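Local coordinates for protein family 88 glycosyl hydrolase (Bacteroides thetaiotaomicron, PDB 5NOA) that probably cleaves glycosidic bonds at unsaturated sugar ends of complex plant polysaccharides, as part of their breakdown by a gut bacterium, at residues A[142-145]-A[146-149]; A[176-179]-A[180-183]; A[121-124]-A[125-129]; A[189-192]-A[193-197]. All coordinates share one frame; numbering follows the deposited sequence.

How the contacts relate
All four contacts are local, each within eight or nine consecutive residues. Contact 3, on helix 120-130, is the most buried; its polar groups are met by a water, a lysine and backbone oxygens. Contacts 1, 2 and 4 are partly buried, with one side on neighbouring helices and the other towards the surface. Contacts 2 and 4 sit at the start and the end of helix 180-196, one capped by an asparagine, the other marked by a serine hydroxyl bonded to a backbone oxygen and by an isoleucine over a tyrosine face. Contact 1 touches both contact 2, where Tyr-181 meets Met-144, Glu-145 and Met-148, and contact 3, where Phe-121 packs on Val-143 and Met-144.

Contact 1 of 4, residues A[142-145]-A[146-149]; sequences EVME and YQMS
The carboxamide of Gln-147 carries the CE methyl of Met-144 over one face, 3.8 Å from OE1 and 3.9 Å from both CD and NE2. The two side chains lie alongside each other, and the methyl gets there because the Met-144 chain folds back at chi2 and chi3 (-42° and -62°). The amide's OE1 is hydrogen-bonded to Gln-118, which helps to fix the plane on which the methyl rests. The other flat group, the Tyr-146 ring, turns away from the helix axis to meet Trp-101 with the two planes nearly perpendicular. One turn beyond Met-144, Met-148 lays its CG 3.2 Å from Met-144 O and bends at its thioether to put CE 3.9 Å from Glu-145 CG. Replacing Met-148 by an alanine removes the CE methyl and would probably leave Glu-145 CG without this neighbour and open a gap towards Met-169, Leu-180 and Tyr-181. Beyond CG, Glu-145 is extended, and its OE2 is held by Arg-141 and by Tyr-181 OH. Near the last turn of helix 135-149, Ser-149 OG donates to Tyr-146 O over 2.7 Å, in the carbonyl plane and on a lone pair. Tyr-146 O also accepts from Ser-149 N. The chemistry is thus divided: two thioethers fill the side facing helices 160-176 and 180-196, while amide and carboxylate ends are tied to partners elsewhere in the chain.

Contact 2 of 4, residues A[176-179]-A[180-183]; sequences TKNP and LYLE
An N-cap starts helix 180-196: Asn-178 turns its side chain onto the first turn, where OD1 accepts from Leu-180 N over 3.0 Å. Because the acceptor lies two residues before the donor, the arrangement is also an Asx turn. With CG anti to the backbone N (chi1 178°), the amide lies beside Leu-180, pointing the same way. The donor stands well above the amide plane, 44° out of it, instead of on a lone pair, and OD1 also touches Leu-180 CB. The main-chain oxygen of Asn-178 takes a bond from Tyr-181 N over 3.2 Å and lies near the plane of the Tyr-181 ring, at its CD2 edge. Pro-179 has no amide hydrogen to give, and its O is the acceptor for Glu-183 N at 3.1 Å. With an alanine at this cap, Leu-180 N is likely to lose its side-chain acceptor, and the first turn would be freer to fray. Just upstream, Thr-176 forms an ST turn, OG1 accepting from Asn-178 N over 3.1 Å. The same hydroxyl is hydrogen-bonded to the carbonyl oxygen of Leu-172 and lies obliquely to the Tyr-181 ring, 3.5 Å from CE2; the two side chains cross at about a right angle. Between helices 160-176 and 180-196, two polar side chains supply acceptors for backbone N-H groups where regular helical bonding is interrupted.

Contact 3 of 4, residues A[121-124]-A[125-129]; sequences FQTY and ADLYN
Ala-125 sets its methyl 3.3 Å from Phe-121 O, while its N donates to that same oxygen in the first of five consecutive i to i+4 bonds. Asp-126 follows, its N bonded to Gln-122 O, with the carboxylate carbon CG also resting 3.3 Å from that carbonyl oxygen. With CG beside the backbone N (chi1 -75°), the carboxylate is turned back along the helix. There OD2 accepts from a water at 2.7 Å, and the water gives its other hydrogen to Thr-123 OG1 at 3.0 Å. OD1 forms a salt bridge with Lys-171 of helix 160-176, so both carboxylate oxygens of this buried side chain have partners. Leu-127 donates its N to Thr-123 O, nearly on the line of the carbonyl bond. Its side chain lies alongside that of Thr-123, pointing the same way, and CD1 meets CG2 at 3.9 Å. The two threonine branches thus serve different ends, hydroxyl to the water and methyl to the leucine, whose other neighbours include Leu-78 and Ala-85 of helix 75-87. Tyr-128 comes next, its N bonded to Tyr-124 O and its CB 3.4 Å from that oxygen. The ring leads off to Ile-137 and Ile-175 and receives Asn-129 OD1 at its edge, in plane. Asn-129 N in turn bonds to Ala-125 O. In this crowded part of the helical barrel, the neighbouring lysine would be expected to keep Asp-126 negatively charged, and the water makes up the distance between acid and hydroxyl.

Contact 4 of 4, residues A[189-192]-A[193-197]; sequences LAYA and DSIMY
Ala-192 is covered by the turn that follows it: its methyl CB meets Met-196 CE at 3.8 Å, and its carbonyl oxygen accepts from Met-196 N over 2.9 Å. The methionine reaches it by bending at its thioether (chi3 -88°), which also brings CE to 3.7 Å from Ala-192 O. Ala-192 CB otherwise packs on Leu-162 of helix 160-176. Asp-193, next in the chain, donates its N to Leu-189 O and rests CB 3.3 Å from that oxygen. Its carboxylate leads away from the helix to a salt bridge with Arg-256. Three residues on, helix 180-196 ends, in the mainly helical fold of the six-hairpin clan: Tyr-197 is the first residue to leave helical geometry, and the chain goes on into a short two-stranded antiparallel pairing with 203-204. Tyr-191 crosses Ile-195 at a slant, and CG1 of the isoleucine sits over one face of the ring in a CH-pi contact, 4.3 Å from the centroid and 25° off the ring normal. The approach is nearest at the hydroxyl end, 3.9 Å from CG1 to CZ. Tyr-191 O is gripped by two donors: Ile-195 N, and Ser-194 OG over 2.7 Å, the hydroxyl folded back onto the carbonyl by a chi1 of 76°. The Tyr-191 side chain also touches Asn-153 and Asp-154 of a loop.

Contact 1 of 4, residues A[142-145]-A[146-149]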
loop_
_atom_site.group_PDB
_atom_site.type_symbol
_atom_site.label_atom_id
_atom_site.label_comp_id
_atom_site.label_asym_id
_atom_site.label_seq_id
_atom_site.Cartn_x
_atom_site.Cartn_y
_atom_site.Cartn_z
ATOM N N GLU A 142 10.388 -9.686 -17.489
ATOM C CA GLU A 142 11.020 -8.972 -18.599
ATOM C C GLU A 142 11.258 -7.520 -18.195
ATOM O O GLU A 142 12.334 -6.980 -18.363
ATOM C CB GLU A 142 10.125 -9.023 -19.843
ATOM C CG GLU A 142 10.703 -8.230 -21.009
ATOM C CD GLU A 142 9.728 -7.983 -22.159
ATOM O OE1 GLU A 142 8.477 -8.098 -22.007
ATOM O OE2 GLU A 142 10.253 -7.628 -23.252
ATOM N N VAL A 143 10.230 -6.896 -17.638
ATOM C CA VAL A 143 10.308 -5.499 -17.283
ATOM C C VAL A 143 11.263 -5.279 -16.141
ATOM O O VAL A 143 12.155 -4.405 -16.233
ATOM C CB VAL A 143 8.898 -4.969 -16.939
ATOM C CG1 VAL A 143 8.970 -3.598 -16.308
ATOM C CG2 VAL A 143 8.024 -4.945 -18.190
ATOM N N MET A 144 11.111 -6.034 -15.051
ATOM C CA MET A 144 11.967 -5.741 -13.901
ATOM C C MET A 144 13.431 -6.091 -14.147
ATOM O O MET A 144 14.323 -5.386 -13.701
ATOM C CB MET A 144 11.460 -6.444 -12.633
ATOM C CG MET A 144 10.043 -6.080 -12.197
ATOM S SD MET A 144 9.597 -4.318 -12.291
ATOM C CE MET A 144 10.749 -3.583 -11.136
ATOM N N GLU A 145 13.670 -7.171 -14.884
ATOM C CA GLU A 145 15.034 -7.561 -15.216
ATOM C C GLU A 145 15.693 -6.558 -16.169
ATOM O O GLU A 145 16.874 -6.258 -16.005
ATOM C CB GLU A 145 15.095 -9.016 -15.651
ATOM C CG GLU A 145 14.720 -9.919 -14.465
ATOM C CD GLU A 145 14.294 -11.350 -14.764
ATOM O OE1 GLU A 145 14.545 -11.850 -15.893
ATOM O OE2 GLU A 145 13.693 -11.999 -13.845
ATOM N N TYR A 146 14.943 -5.991 -17.126
ATOM C CA TYR A 146 15.492 -4.900 -17.910
ATOM C C TYR A 146 15.790 -3.696 -17.009
ATOM O O TYR A 146 16.875 -3.113 -17.040
ATOM C CB TYR A 146 14.542 -4.477 -19.035
ATOM C CG TYR A 146 15.075 -3.246 -19.736
ATOM C CD1 TYR A 146 16.167 -3.340 -20.605
ATOM C CD2 TYR A 146 14.538 -1.987 -19.493
ATOM C CE1 TYR A 146 16.699 -2.202 -21.186
ATOM C CE2 TYR A 146 15.048 -0.861 -20.099
ATOM C CZ TYR A 146 16.127 -0.959 -20.939
ATOM O OH TYR A 146 16.646 0.163 -21.539
ATOM N N GLN A 147 14.836 -3.308 -16.177
ATOM C CA GLN A 147 15.052 -2.185 -15.276
ATOM C C GLN A 147 16.314 -2.364 -14.446
ATOM O O GLN A 147 17.133 -1.455 -14.328
ATOM C CB GLN A 147 13.845 -1.993 -14.384
ATOM C CG GLN A 147 13.904 -0.794 -13.475
ATOM C CD GLN A 147 12.584 -0.549 -12.801
ATOM O OE1 GLN A 147 11.534 -0.680 -13.422
ATOM N NE2 GLN A 147 12.642 -0.148 -11.542
ATOM N N MET A 148 16.489 -3.551 -13.873
ATOM C CA MET A 148 17.646 -3.798 -13.014
ATOM C C MET A 148 18.977 -3.771 -13.779
ATOM O O MET A 148 20.017 -3.530 -13.185
ATOM C CB MET A 148 17.502 -5.117 -12.254
ATOM C CG MET A 148 16.365 -5.088 -11.253
ATOM S SD MET A 148 16.291 -6.568 -10.226
ATOM C CE MET A 148 15.920 -7.860 -11.401
ATOM N N SER A 149 18.927 -3.986 -15.088
ATOM C CA SER A 149 20.115 -3.928 -15.931
ATOM C C SER A 149 20.554 -2.535 -16.236
ATOM O O SER A 149 21.690 -2.308 -16.649
ATOM C CB SER A 149 19.888 -4.679 -17.255
ATOM O OG SER A 149 19.148 -3.966 -18.223
#

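Contact 2 of 4, residues A[176-179]-A[180-183]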
loop_
_atom_site.group_PDB
_atom_site.type_symbol
_atom_site.label_atom_id
_atom_site.label_comp_id
_atom_site.label_asym_id
_atom_site.label_seq_id
_atom_site.Cartn_x
_atom_site.Cartn_y
_atom_site.Cartn_z
ATOM N N THR A 176 12.002 -16.588 -8.443
ATOM C CA THR A 176 13.168 -16.779 -9.306
ATOM C C THR A 176 14.425 -17.187 -8.536
ATOM O O THR A 176 15.348 -17.763 -9.113
ATOM C CB THR A 176 13.516 -15.490 -10.099
ATOM O OG1 THR A 176 13.930 -14.464 -9.190
ATOM C CG2 THR A 176 12.325 -15.014 -10.960
ATOM N N LYS A 177 14.506 -16.786 -7.266
ATOM C CA LYS A 177 15.729 -16.864 -6.468
ATOM C C LYS A 177 16.923 -16.120 -7.070
ATOM O O LYS A 177 18.080 -16.425 -6.749
ATOM C CB LYS A 177 16.059 -18.337 -6.109
ATOM C CG LYS A 177 14.924 -19.105 -5.424
ATOM C CD LYS A 177 14.602 -18.538 -4.038
ATOM C CE LYS A 177 13.451 -19.268 -3.342
ATOM N NZ LYS A 177 13.793 -20.658 -2.930
ATOM N N ASN A 178 16.622 -15.108 -7.898
ATOM C CA ASN A 178 17.641 -14.270 -8.479
ATOM C C ASN A 178 18.006 -13.164 -7.468
ATOM O O ASN A 178 17.220 -12.271 -7.248
ATOM C CB ASN A 178 17.119 -13.673 -9.784
ATOM C CG ASN A 178 18.089 -12.742 -10.445
ATOM O OD1 ASN A 178 19.137 -12.361 -9.888
ATOM N ND2 ASN A 178 17.753 -12.373 -11.692
ATOM N N PRO A 179 19.222 -13.228 -6.898
ATOM C CA PRO A 179 19.586 -12.235 -5.867
ATOM C C PRO A 179 19.607 -10.770 -6.298
ATOM O O PRO A 179 19.547 -9.871 -5.457
ATOM C CB PRO A 179 20.983 -12.692 -5.419
ATOM C CG PRO A 179 21.455 -13.612 -6.460
ATOM C CD PRO A 179 20.287 -14.220 -7.090
ATOM N N LEU A 180 19.676 -10.507 -7.593
ATOM C CA LEU A 180 19.661 -9.141 -8.052
ATOM C C LEU A 180 18.396 -8.404 -7.606
ATOM O O LEU A 180 18.465 -7.219 -7.331
ATOM C CB LEU A 180 19.857 -9.076 -9.567
ATOM C CG LEU A 180 20.049 -7.688 -10.143
ATOM C CD1 LEU A 180 21.343 -7.038 -9.638
ATOM C CD2 LEU A 180 20.054 -7.774 -11.659
ATOM N N TYR A 181 17.260 -9.103 -7.539
ATOM C CA TYR A 181 16.027 -8.450 -7.042
ATOM C C TYR A 181 16.212 -7.827 -5.667
ATOM O O TYR A 181 15.692 -6.749 -5.406
ATOM C CB TYR A 181 14.859 -9.439 -7.016
ATOM C CG TYR A 181 14.243 -9.726 -8.362
ATOM C CD1 TYR A 181 13.408 -8.801 -8.953
ATOM C CD2 TYR A 181 14.486 -10.920 -9.049
ATOM C CE1 TYR A 181 12.838 -9.046 -10.194
ATOM C CE2 TYR A 181 13.923 -11.153 -10.282
ATOM C CZ TYR A 181 13.094 -10.212 -10.841
ATOM O OH TYR A 181 12.495 -10.423 -12.053
ATOM N N LEU A 182 16.938 -8.518 -4.796
ATOM C CA LEU A 182 17.122 -8.013 -3.442
ATOM C C LEU A 182 18.195 -6.947 -3.332
ATOM O O LEU A 182 18.109 -6.048 -2.497
ATOM C CB LEU A 182 17.328 -9.176 -2.457
ATOM C CG LEU A 182 16.219 -10.231 -2.465
ATOM C CD1 LEU A 182 16.519 -11.308 -1.421
ATOM C CD2 LEU A 182 14.850 -9.624 -2.257
ATOM N N GLU A 183 19.184 -7.017 -4.210
ATOM C CA GLU A 183 20.166 -5.958 -4.292
ATOM C C GLU A 183 19.554 -4.648 -4.792
ATOM O O GLU A 183 19.793 -3.554 -4.245
ATOM C CB GLU A 183 21.316 -6.366 -5.191
ATOM C CG GLU A 183 22.356 -5.299 -5.445
ATOM C CD GLU A 183 22.976 -4.711 -4.197
ATOM O OE1 GLU A 183 23.269 -5.479 -3.213
ATOM O OE2 GLU A 183 23.179 -3.451 -4.236
#

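Contact 3 of 4, residues A[121-124]-A[125-129]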
loop_
_atom_site.group_PDB
_atom_site.type_symbol
_atom_site.label_atom_id
_atom_site.label_comp_id
_atom_site.label_asym_id
_atom_site.label_seq_id
_atom_site.Cartn_x
_atom_site.Cartn_y
_atom_site.Cartn_z
ATOM N N PHE A 121 2.066 -6.387 -11.122
ATOM C CA PHE A 121 2.910 -7.559 -11.025
ATOM C C PHE A 121 2.796 -8.252 -9.681
ATOM O O PHE A 121 3.055 -9.459 -9.606
ATOM C CB PHE A 121 4.388 -7.209 -11.292
ATOM C CG PHE A 121 4.699 -6.527 -12.619
ATOM C CD1 PHE A 121 3.867 -6.628 -13.717
ATOM C CD2 PHE A 121 5.913 -5.838 -12.769
ATOM C CE1 PHE A 121 4.218 -6.030 -14.931
ATOM C CE2 PHE A 121 6.263 -5.261 -13.954
ATOM C CZ PHE A 121 5.418 -5.350 -15.043
ATOM N N GLN A 122 2.446 -7.507 -8.617
ATOM C CA GLN A 122 2.236 -8.157 -7.320
ATOM C C GLN A 122 1.140 -9.210 -7.400
ATOM O O GLN A 122 1.259 -10.322 -6.864
ATOM C CB GLN A 122 1.875 -7.153 -6.239
ATOM C CG GLN A 122 2.946 -6.109 -5.987
ATOM C CD GLN A 122 2.626 -5.212 -4.807
ATOM O OE1 GLN A 122 2.040 -5.676 -3.809
ATOM N NE2 GLN A 122 3.042 -3.950 -4.867
ATOM N N THR A 123 0.038 -8.828 -8.033
ATOM C CA THR A 123 -1.093 -9.743 -8.198
ATOM C C THR A 123 -0.769 -10.858 -9.179
ATOM O O THR A 123 -1.108 -12.015 -8.935
ATOM C CB THR A 123 -2.359 -8.957 -8.558
ATOM O OG1 THR A 123 -2.703 -8.124 -7.431
ATOM C CG2 THR A 123 -3.518 -9.865 -8.832
ATOM N N TYR A 124 -0.058 -10.525 -10.257
ATOM C CA TYR A 124 0.303 -11.575 -11.195
ATOM C C TYR A 124 1.170 -12.634 -10.520
ATOM O O TYR A 124 0.972 -13.836 -10.750
ATOM C CB TYR A 124 0.980 -11.018 -12.419
ATOM C CG TYR A 124 0.212 -9.975 -13.185
ATOM C CD1 TYR A 124 -1.165 -9.812 -13.060
ATOM C CD2 TYR A 124 0.875 -9.099 -14.017
ATOM C CE1 TYR A 124 -1.832 -8.813 -13.741
ATOM C CE2 TYR A 124 0.214 -8.115 -14.715
ATOM C CZ TYR A 124 -1.151 -7.972 -14.599
ATOM O OH TYR A 124 -1.866 -6.998 -15.247
ATOM N N ALA A 125 2.115 -12.192 -9.682
ATOM C CA ALA A 125 2.973 -13.108 -8.931
ATOM C C ALA A 125 2.166 -13.935 -7.950
ATOM O O ALA A 125 2.412 -15.142 -7.791
ATOM C CB ALA A 125 4.060 -12.340 -8.225
ATOM N N ASP A 126 1.213 -13.311 -7.248
ATOM C CA ASP A 126 0.371 -14.064 -6.292
ATOM C C ASP A 126 -0.412 -15.157 -7.016
ATOM O O ASP A 126 -0.545 -16.272 -6.543
ATOM C CB ASP A 126 -0.621 -13.118 -5.574
ATOM C CG ASP A 126 0.009 -12.249 -4.526
ATOM O OD1 ASP A 126 1.144 -12.511 -4.102
ATOM O OD2 ASP A 126 -0.681 -11.267 -4.122
ATOM N N LEU A 127 -0.974 -14.793 -8.153
ATOM C CA LEU A 127 -1.745 -15.753 -8.951
ATOM C C LEU A 127 -0.837 -16.878 -9.464
ATOM O O LEU A 127 -1.237 -18.040 -9.463
ATOM C CB LEU A 127 -2.458 -15.054 -10.106
ATOM C CG LEU A 127 -3.556 -14.084 -9.651
ATOM C CD1 LEU A 127 -4.068 -13.233 -10.800
ATOM C CD2 LEU A 127 -4.701 -14.849 -9.005
ATOM N N TYR A 128 0.376 -16.528 -9.902
ATOM C CA TYR A 128 1.366 -17.534 -10.280
ATOM C C TYR A 128 1.662 -18.492 -9.143
ATOM O O TYR A 128 1.698 -19.703 -9.326
ATOM C CB TYR A 128 2.669 -16.822 -10.736
ATOM C CG TYR A 128 3.807 -17.765 -11.012
ATOM C CD1 TYR A 128 4.625 -18.204 -9.986
ATOM C CD2 TYR A 128 4.057 -18.217 -12.277
ATOM C CE1 TYR A 128 5.637 -19.101 -10.211
ATOM C CE2 TYR A 128 5.095 -19.102 -12.528
ATOM C CZ TYR A 128 5.893 -19.539 -11.492
ATOM O OH TYR A 128 6.890 -20.417 -11.734
ATOM N N ASN A 129 1.857 -17.972 -7.935
ATOM C CA ASN A 129 2.210 -18.842 -6.821
ATOM C C ASN A 129 1.128 -19.868 -6.560
ATOM O O ASN A 129 1.425 -21.006 -6.243
ATOM C CB ASN A 129 2.524 -18.033 -5.582
ATOM C CG ASN A 129 3.897 -17.423 -5.629
ATOM O OD1 ASN A 129 4.806 -17.966 -6.261
ATOM N ND2 ASN A 129 4.036 -16.256 -5.035
HETATM O O HOH W 1 -1.436 -8.773 -4.762
#

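Contact 4 of 4, residues A[189-192]-A[193-197]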
loop_
_atom_site.group_PDB
_atom_site.type_symbol
_atom_site.label_atom_id
_atom_site.label_comp_id
_atom_site.label_asym_id
_atom_site.label_seq_id
_atom_site.Cartn_x
_atom_site.Cartn_y
_atom_site.Cartn_z
ATOM N N LEU A 189 15.412 1.668 -2.879
ATOM C CA LEU A 189 14.872 2.230 -1.647
ATOM C C LEU A 189 15.856 3.213 -1.038
ATOM O O LEU A 189 15.456 4.256 -0.530
ATOM C CB LEU A 189 14.560 1.132 -0.666
ATOM C CG LEU A 189 14.103 1.592 0.723
ATOM C CD1 LEU A 189 12.863 2.429 0.649
ATOM C CD2 LEU A 189 13.861 0.408 1.621
ATOM N N ALA A 190 17.155 2.916 -1.115
ATOM C CA ALA A 190 18.135 3.833 -0.567
ATOM C C ALA A 190 18.019 5.189 -1.255
ATOM O O ALA A 190 18.129 6.252 -0.593
ATOM C CB ALA A 190 19.545 3.248 -0.687
ATOM N N TYR A 191 17.793 5.201 -2.569
ATOM C CA TYR A 191 17.573 6.458 -3.274
ATOM C C TYR A 191 16.366 7.199 -2.759
ATOM O O TYR A 191 16.434 8.350 -2.383
ATOM C CB TYR A 191 17.367 6.210 -4.767
ATOM C CG TYR A 191 16.985 7.461 -5.477
ATOM C CD1 TYR A 191 17.956 8.381 -5.798
ATOM C CD2 TYR A 191 15.656 7.769 -5.766
ATOM C CE1 TYR A 191 17.647 9.580 -6.405
ATOM C CE2 TYR A 191 15.326 8.949 -6.378
ATOM C CZ TYR A 191 16.330 9.852 -6.682
ATOM O OH TYR A 191 16.001 11.032 -7.275
ATOM N N ALA A 192 15.230 6.499 -2.677
ATOM C CA ALA A 192 14.001 7.126 -2.215
ATOM C C ALA A 192 14.175 7.707 -0.802
ATOM O O ALA A 192 13.711 8.813 -0.507
ATOM C CB ALA A 192 12.857 6.116 -2.237
ATOM N N ASP A 193 14.798 6.927 0.059
ATOM C CA ASP A 193 14.995 7.336 1.449
ATOM C C ASP A 193 15.867 8.580 1.501
ATOM O O ASP A 193 15.591 9.491 2.264
ATOM C CB ASP A 193 15.623 6.147 2.198
ATOM C CG ASP A 193 15.485 6.225 3.715
ATOM O OD1 ASP A 193 14.395 5.927 4.231
ATOM O OD2 ASP A 193 16.451 6.590 4.364
ATOM N N SER A 194 16.912 8.622 0.660
ATOM C CA SER A 194 17.836 9.733 0.662
ATOM C C SER A 194 17.145 11.039 0.308
ATOM O O SER A 194 17.550 12.081 0.816
ATOM C CB SER A 194 19.034 9.478 -0.240
ATOM O OG SER A 194 18.703 9.630 -1.621
ATOM N N ILE A 195 16.101 10.977 -0.531
ATOM C CA ILE A 195 15.435 12.211 -0.948
ATOM C C ILE A 195 14.203 12.546 -0.076
ATOM O O ILE A 195 13.952 13.700 0.234
ATOM C CB ILE A 195 14.999 12.129 -2.418
ATOM C CG1 ILE A 195 16.200 11.969 -3.373
ATOM C CG2 ILE A 195 14.106 13.313 -2.753
ATOM C CD1 ILE A 195 17.195 13.101 -3.339
ATOM N N MET A 196 13.465 11.550 0.351
ATOM C CA MET A 196 12.158 11.771 0.938
ATOM C C MET A 196 12.083 11.553 2.441
ATOM O O MET A 196 11.137 12.052 3.052
ATOM C CB MET A 196 11.077 10.890 0.258
ATOM C CG MET A 196 10.643 11.416 -1.081
ATOM S SD MET A 196 9.623 10.240 -1.957
ATOM C CE MET A 196 10.851 9.299 -2.786
ATOM N N TYR A 197 13.005 10.806 3.037
ATOM C CA TYR A 197 12.902 10.540 4.464
ATOM C C TYR A 197 13.438 11.714 5.234
ATOM O O TYR A 197 14.546 12.170 4.995
ATOM C CB TYR A 197 13.643 9.260 4.828
ATOM C CG TYR A 197 13.465 8.882 6.262
ATOM C CD1 TYR A 197 12.239 8.500 6.762
ATOM C CD2 TYR A 197 14.537 8.890 7.124
ATOM C CE1 TYR A 197 12.077 8.120 8.086
ATOM C CE2 TYR A 197 14.404 8.539 8.438
ATOM C CZ TYR A 197 13.170 8.160 8.930
ATOM O OH TYR A 197 13.033 7.792 10.253
#